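Local coordinates for 6-phospho-beta-d glycosidase (Streptococcus pyogenes, PDB 5FOO), which hydrolyses beta-glucosides, probably those phosphorylated at the sugar 6-position, as a family 1 glycoside hydrolase built on a TIM barrel, at residues W79-D84 and L96-R101; Y33-E36 and L41-D44. The protein carries 1 engineered substitution. All coordinates share one frame; numbering follows the deposited sequence.

Contact 1: residues W79-D84 and L96-R101; sequences WTRLID and LAYYNR
Arg-81 lays its aliphatic stem across two tyrosines of helix 93-108, and this is the tight part of the contact. Its CD sits 3.5 Å from Tyr-99 CE2 and 3.7 Å from Tyr-98 CD2, with CB and CG also near the CE2 corner of Tyr-99. The chain runs out extended, CG anti to the backbone N (chi1 -179°), then bends at chi3, which leaves the Tyr-99 hydroxyl at the edge of the guanidinium. The two tyrosines also pack on each other: Tyr-98 CD2 stands 3.8 Å above the plane of the Tyr-99 ring, over its centre. The Leu-82 end is looser: only the CD1 methyl touches, 3.7 Å from Leu-96 N and 4.2 Å from Leu-96 CB, and Leu-96 is partly exposed. No hydrogen bond crosses between the segments. Instead the polar ends share a partner: Glu-20 forms a salt bridge to Arg-81 NE and a hydrogen bond to Tyr-99 OH, which also bonds Gln-78 N, while Phe-23 O takes Arg-81 NH1. The short helix 79-82, following barrel strand 72-76, is thus packed on helix 93-108 mainly by van der Waals contact, and the buried arginine's charge is probably balanced by Glu-20.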
loop_
_atom_site.group_PDB
_atom_site.type_symbol
_atom_site.label_atom_id
_atom_site.label_comp_id
_atom_site.label_asym_id
_atom_site.label_seq_id
_atom_site.Cartn_x
_atom_site.Cartn_y
_atom_site.Cartn_z
ATOM N N TRP A 79 -5.457 13.285 4.056
ATOM C CA TRP A 79 -6.378 14.278 3.584
ATOM C C TRP A 79 -7.235 14.846 4.741
ATOM O O TRP A 79 -7.470 16.073 4.831
ATOM C CB TRP A 79 -7.255 13.570 2.542
ATOM C CG TRP A 79 -8.024 14.408 1.620
ATOM C CD1 TRP A 79 -8.203 15.757 1.676
ATOM C CD2 TRP A 79 -8.763 13.937 0.464
ATOM N NE1 TRP A 79 -9.019 16.169 0.640
ATOM C CE2 TRP A 79 -9.367 15.073 -0.125
ATOM C CE3 TRP A 79 -8.972 12.653 -0.126
ATOM C CZ2 TRP A 79 -10.172 14.978 -1.252
ATOM C CZ3 TRP A 79 -9.753 12.568 -1.237
ATOM C CH2 TRP A 79 -10.370 13.724 -1.790
ATOM N N THR A 80 -7.677 13.953 5.628
ATOM C CA THR A 80 -8.511 14.317 6.749
ATOM C C THR A 80 -7.785 15.112 7.836
ATOM O O THR A 80 -8.453 15.721 8.638
ATOM C CB THR A 80 -9.130 13.064 7.421
ATOM O OG1 THR A 80 -8.098 12.129 7.821
ATOM C CG2 THR A 80 -10.131 12.429 6.499
ATOM N N ARG A 81 -6.442 15.131 7.844
ATOM C CA ARG A 81 -5.646 15.992 8.773
ATOM C C ARG A 81 -5.202 17.289 8.116
ATOM O O ARG A 81 -5.243 18.316 8.740
ATOM C CB ARG A 81 -4.390 15.241 9.273
ATOM C CG ARG A 81 -3.557 16.038 10.241
ATOM C CD ARG A 81 -2.403 15.256 10.773
ATOM N NE ARG A 81 -2.775 14.109 11.571
ATOM C CZ ARG A 81 -3.282 14.130 12.791
ATOM N NH1 ARG A 81 -3.516 15.240 13.400
ATOM N NH2 ARG A 81 -3.561 12.957 13.426
ATOM N N LEU A 82 -4.734 17.226 6.878
ATOM C CA LEU A 82 -4.130 18.420 6.229
ATOM C C LEU A 82 -5.153 19.471 5.788
ATOM O O LEU A 82 -4.861 20.665 5.808
ATOM C CB LEU A 82 -3.296 18.039 5.026
ATOM C CG LEU A 82 -2.480 19.182 4.379
ATOM C CD1 LEU A 82 -1.603 19.925 5.427
ATOM C CD2 LEU A 82 -1.614 18.583 3.279
ATOM N N ILE A 83 -6.340 19.031 5.374
ATOM C CA ILE A 83 -7.295 19.915 4.766
ATOM C C ILE A 83 -8.426 20.323 5.691
ATOM O O ILE A 83 -8.964 19.522 6.438
ATOM C CB ILE A 83 -7.830 19.302 3.455
ATOM C CG1 ILE A 83 -6.708 19.092 2.442
ATOM C CG2 ILE A 83 -8.939 20.189 2.861
ATOM C CD1 ILE A 83 -5.893 20.348 2.069
ATOM N N ASP A 84 -8.765 21.604 5.648
ATOM C CA ASP A 84 -9.809 22.158 6.459
ATOM C C ASP A 84 -11.111 22.057 5.633
ATOM O O ASP A 84 -11.954 21.221 5.915
ATOM C CB ASP A 84 -9.440 23.596 6.858
ATOM C CG ASP A 84 -10.593 24.352 7.555
ATOM O OD1 ASP A 84 -11.669 23.808 7.856
ATOM O OD2 ASP A 84 -10.433 25.542 7.768
ATOM N N LEU A 96 -0.657 20.972 8.888
ATOM C CA LEU A 96 0.511 21.457 8.181
ATOM C C LEU A 96 1.731 21.407 9.109
ATOM O O LEU A 96 2.752 20.823 8.730
ATOM C CB LEU A 96 0.276 22.905 7.685
ATOM C CG LEU A 96 1.404 23.610 6.965
ATOM C CD1 LEU A 96 1.730 22.767 5.732
ATOM C CD2 LEU A 96 1.101 25.137 6.707
ATOM N N ALA A 97 1.625 22.001 10.305
ATOM C CA ALA A 97 2.708 21.928 11.323
ATOM C C ALA A 97 3.049 20.473 11.629
ATOM O O ALA A 97 4.213 20.183 11.792
ATOM C CB ALA A 97 2.322 22.648 12.620
ATOM N N TYR A 98 2.044 19.559 11.653
ATOM C CA TYR A 98 2.318 18.123 11.910
ATOM C C TYR A 98 3.176 17.473 10.800
ATOM O O TYR A 98 4.176 16.833 11.087
ATOM C CB TYR A 98 1.063 17.253 12.212
ATOM C CG TYR A 98 1.472 15.824 12.414
ATOM C CD1 TYR A 98 2.181 15.436 13.550
ATOM C CD2 TYR A 98 1.263 14.864 11.436
ATOM C CE1 TYR A 98 2.633 14.143 13.710
ATOM C CE2 TYR A 98 1.701 13.569 11.591
ATOM C CZ TYR A 98 2.382 13.204 12.734
ATOM O OH TYR A 98 2.859 11.914 12.878
ATOM N N TYR A 99 2.821 17.655 9.538
ATOM C CA TYR A 99 3.563 17.008 8.439
ATOM C C TYR A 99 4.951 17.694 8.242
ATOM O O TYR A 99 5.968 17.041 7.906
ATOM C CB TYR A 99 2.687 16.870 7.162
ATOM C CG TYR A 99 1.606 15.833 7.392
ATOM C CD1 TYR A 99 1.955 14.503 7.597
ATOM C CD2 TYR A 99 0.227 16.184 7.462
ATOM C CE1 TYR A 99 1.003 13.553 7.858
ATOM C CE2 TYR A 99 -0.737 15.236 7.730
ATOM C CZ TYR A 99 -0.345 13.932 7.943
ATOM O OH TYR A 99 -1.272 12.963 8.264
ATOM N N ASN A 100 5.027 18.976 8.608
ATOM C CA ASN A 100 6.343 19.627 8.638
ATOM C C ASN A 100 7.248 18.986 9.718
ATOM O O ASN A 100 8.416 18.759 9.435
ATOM C CB ASN A 100 6.236 21.138 8.730
ATOM C CG ASN A 100 6.002 21.786 7.369
ATOM O OD1 ASN A 100 6.546 21.324 6.356
ATOM N ND2 ASN A 100 5.147 22.842 7.330
ATOM N N ARG A 101 6.684 18.619 10.879
ATOM C CA ARG A 101 7.446 17.901 11.941
ATOM C C ARG A 101 7.939 16.557 11.393
ATOM O O ARG A 101 9.115 16.269 11.482
ATOM C CB ARG A 101 6.614 17.666 13.224
ATOM C CG ARG A 101 6.488 18.811 14.216
ATOM C CD ARG A 101 5.499 18.519 15.378
ATOM N NE ARG A 101 5.764 17.222 16.035
ATOM C CZ ARG A 101 4.824 16.381 16.514
ATOM N NH1 ARG A 101 3.537 16.675 16.469
ATOM N NH2 ARG A 101 5.183 15.246 17.062
#

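Contact 2: residues Y33-E36 and L41-D44; sequences YWYE and LFYD
Phe-42 slides its ring under Tyr-35, which meets it edge-on. The pair is T-shaped: the Tyr-35 edge points at the Phe-42 face, with centroids 5.3 Å apart and planes at 78°. Tyr-35 CD1 makes the close approach, 3.6 Å from Phe-42 CD1 and offset toward the rim of that ring. Tyr-35 CB adds a CH-pi contact over the Phe-42 face, 4.2 Å from its centroid. With CG beside its own backbone N (chi1 -67°), the phenylalanine reaches in to the helix backbone, where CE1 lies 3.7 Å from Tyr-35 CA. CZ of the same ring meets Trp-34 CB at 4.3 Å. Leu-41 works on the indole alone: its CD1 is 3.6 Å from Trp-34 NE1 and touches CE2 and CZ2 as well, the two side chains crossing at about a right angle. Outside the pair of segments, Tyr-35 OH bonds Tyr-45 O, Trp-34 NE1 has a weak hydrogen bond to Glu-38, and Leu-425 also touches Phe-42. The loop after helix 30-37 therefore folds its chain back against the helix end by aromatic and apolar packing, without a hydrogen bond between the segments; the tyrosine's polar tip is tied to the same loop further on.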
loop_
_atom_site.group_PDB
_atom_site.type_symbol
_atom_site.label_atom_id
_atom_site.label_comp_id
_atom_site.label_asym_id
_atom_site.label_seq_id
_atom_site.Cartn_x
_atom_site.Cartn_y
_atom_site.Cartn_z
ATOM N N TYR A 33 -14.651 6.627 10.977
ATOM C CA TYR A 33 -16.106 6.629 11.023
ATOM C C TYR A 33 -16.696 5.262 11.360
ATOM O O TYR A 33 -17.608 5.122 12.241
ATOM C CB TYR A 33 -16.704 7.079 9.699
ATOM C CG TYR A 33 -18.209 7.036 9.715
ATOM C CD1 TYR A 33 -18.927 7.995 10.432
ATOM C CD2 TYR A 33 -18.918 6.079 8.967
ATOM C CE1 TYR A 33 -20.315 7.983 10.439
ATOM C CE2 TYR A 33 -20.307 6.060 8.952
ATOM C CZ TYR A 33 -20.990 7.012 9.713
ATOM O OH TYR A 33 -22.329 7.030 9.722
ATOM N N TRP A 34 -16.174 4.280 10.633
ATOM C CA TRP A 34 -16.519 2.902 10.832
ATOM C C TRP A 34 -16.309 2.407 12.255
ATOM O O TRP A 34 -17.174 1.708 12.812
ATOM C CB TRP A 34 -15.767 1.988 9.853
ATOM C CG TRP A 34 -16.535 0.701 9.451
ATOM C CD1 TRP A 34 -17.837 0.364 9.739
ATOM C CD2 TRP A 34 -16.013 -0.373 8.678
ATOM N NE1 TRP A 34 -18.134 -0.863 9.191
ATOM C CE2 TRP A 34 -17.027 -1.335 8.549
ATOM C CE3 TRP A 34 -14.749 -0.638 8.123
ATOM C CZ2 TRP A 34 -16.843 -2.514 7.844
ATOM C CZ3 TRP A 34 -14.569 -1.815 7.398
ATOM C CH2 TRP A 34 -15.601 -2.723 7.259
ATOM N N TYR A 35 -15.156 2.714 12.839
ATOM C CA TYR A 35 -14.936 2.399 14.219
ATOM C C TYR A 35 -15.932 3.118 15.153
ATOM O O TYR A 35 -16.369 2.522 16.151
ATOM C CB TYR A 35 -13.487 2.621 14.649
ATOM C CG TYR A 35 -13.278 2.296 16.102
ATOM C CD1 TYR A 35 -13.082 0.979 16.504
ATOM C CD2 TYR A 35 -13.370 3.284 17.067
ATOM C CE1 TYR A 35 -12.941 0.647 17.848
ATOM C CE2 TYR A 35 -13.250 2.993 18.422
ATOM C CZ TYR A 35 -13.046 1.678 18.807
ATOM O OH TYR A 35 -12.890 1.377 20.119
ATOM N N GLU A 36 -16.260 4.370 14.878
ATOM C CA GLU A 36 -17.251 5.083 15.722
ATOM C C GLU A 36 -18.619 4.375 15.737
ATOM O O GLU A 36 -19.249 4.247 16.791
ATOM C CB GLU A 36 -17.431 6.531 15.302
ATOM C CG GLU A 36 -16.285 7.444 15.720
ATOM C CD GLU A 36 -16.518 8.905 15.335
ATOM O OE1 GLU A 36 -17.616 9.282 14.868
ATOM O OE2 GLU A 36 -15.562 9.688 15.414
ATOM N N LEU A 41 -16.626 -4.761 15.445
ATOM C CA LEU A 41 -15.961 -5.325 14.275
ATOM C C LEU A 41 -14.446 -5.288 14.375
ATOM O O LEU A 41 -13.782 -5.871 13.513
ATOM C CB LEU A 41 -16.406 -4.652 13.000
ATOM C CG LEU A 41 -17.891 -4.565 12.648
ATOM C CD1 LEU A 41 -18.001 -3.749 11.377
ATOM C CD2 LEU A 41 -18.562 -5.931 12.503
ATOM N N PHE A 42 -13.892 -4.653 15.415
ATOM C CA PHE A 42 -12.463 -4.418 15.511
ATOM C C PHE A 42 -11.897 -5.216 16.617
ATOM O O PHE A 42 -12.333 -5.111 17.746
ATOM C CB PHE A 42 -12.170 -2.893 15.692
ATOM C CG PHE A 42 -12.516 -2.069 14.493
ATOM C CD1 PHE A 42 -13.857 -1.710 14.212
ATOM C CD2 PHE A 42 -11.531 -1.685 13.597
ATOM C CE1 PHE A 42 -14.197 -0.998 13.044
ATOM C CE2 PHE A 42 -11.854 -0.920 12.446
ATOM C CZ PHE A 42 -13.184 -0.570 12.156
ATOM N N TYR A 43 -10.862 -5.990 16.316
ATOM C CA TYR A 43 -10.200 -6.806 17.339
ATOM C C TYR A 43 -9.841 -6.112 18.668
ATOM O O TYR A 43 -9.162 -5.087 18.704
ATOM C CB TYR A 43 -8.971 -7.472 16.735
ATOM C CG TYR A 43 -8.497 -8.661 17.506
ATOM C CD1 TYR A 43 -9.099 -9.910 17.358
ATOM C CD2 TYR A 43 -7.460 -8.528 18.392
ATOM C CE1 TYR A 43 -8.638 -11.006 18.097
ATOM C CE2 TYR A 43 -7.003 -9.571 19.135
ATOM C CZ TYR A 43 -7.598 -10.801 19.011
ATOM O OH TYR A 43 -7.052 -11.778 19.795
ATOM N N ASP A 44 -10.260 -6.733 19.786
ATOM C CA ASP A 44 -10.155 -6.196 21.148
ATOM C C ASP A 44 -10.758 -4.808 21.303
ATOM O O ASP A 44 -10.391 -4.114 22.237
ATOM C CB ASP A 44 -8.714 -6.204 21.702
ATOM C CG ASP A 44 -8.192 -7.600 21.952
ATOM O OD1 ASP A 44 -8.972 -8.535 22.021
ATOM O OD2 ASP A 44 -6.981 -7.802 22.082
#

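How the contacts relate
Both contacts belong to the helices and loops around the closed eight-stranded barrel. Contact 2, in the chain after strand 9-13, closes before contact 1 opens just beyond strand 72-76. Their centres are 24 Å apart and their nearest atoms about 9 Å, with no touch between them. Contact 2 is the one near the ligand: the Phe-42 side chain lies about 11 Å from the bound 6-phosphocyclophellitol, and its neighbour Leu-425 directly follows Trp-424 of that pocket. Glu-20, which binds the polar ends of contact 1, is two residues along the chain from the pocket residue Gln-18. Neither contact contributes a residue to the ligand pocket; contact 2 lies in its neighbourhood, while contact 1 joins helix 79-82 to helix 93-108.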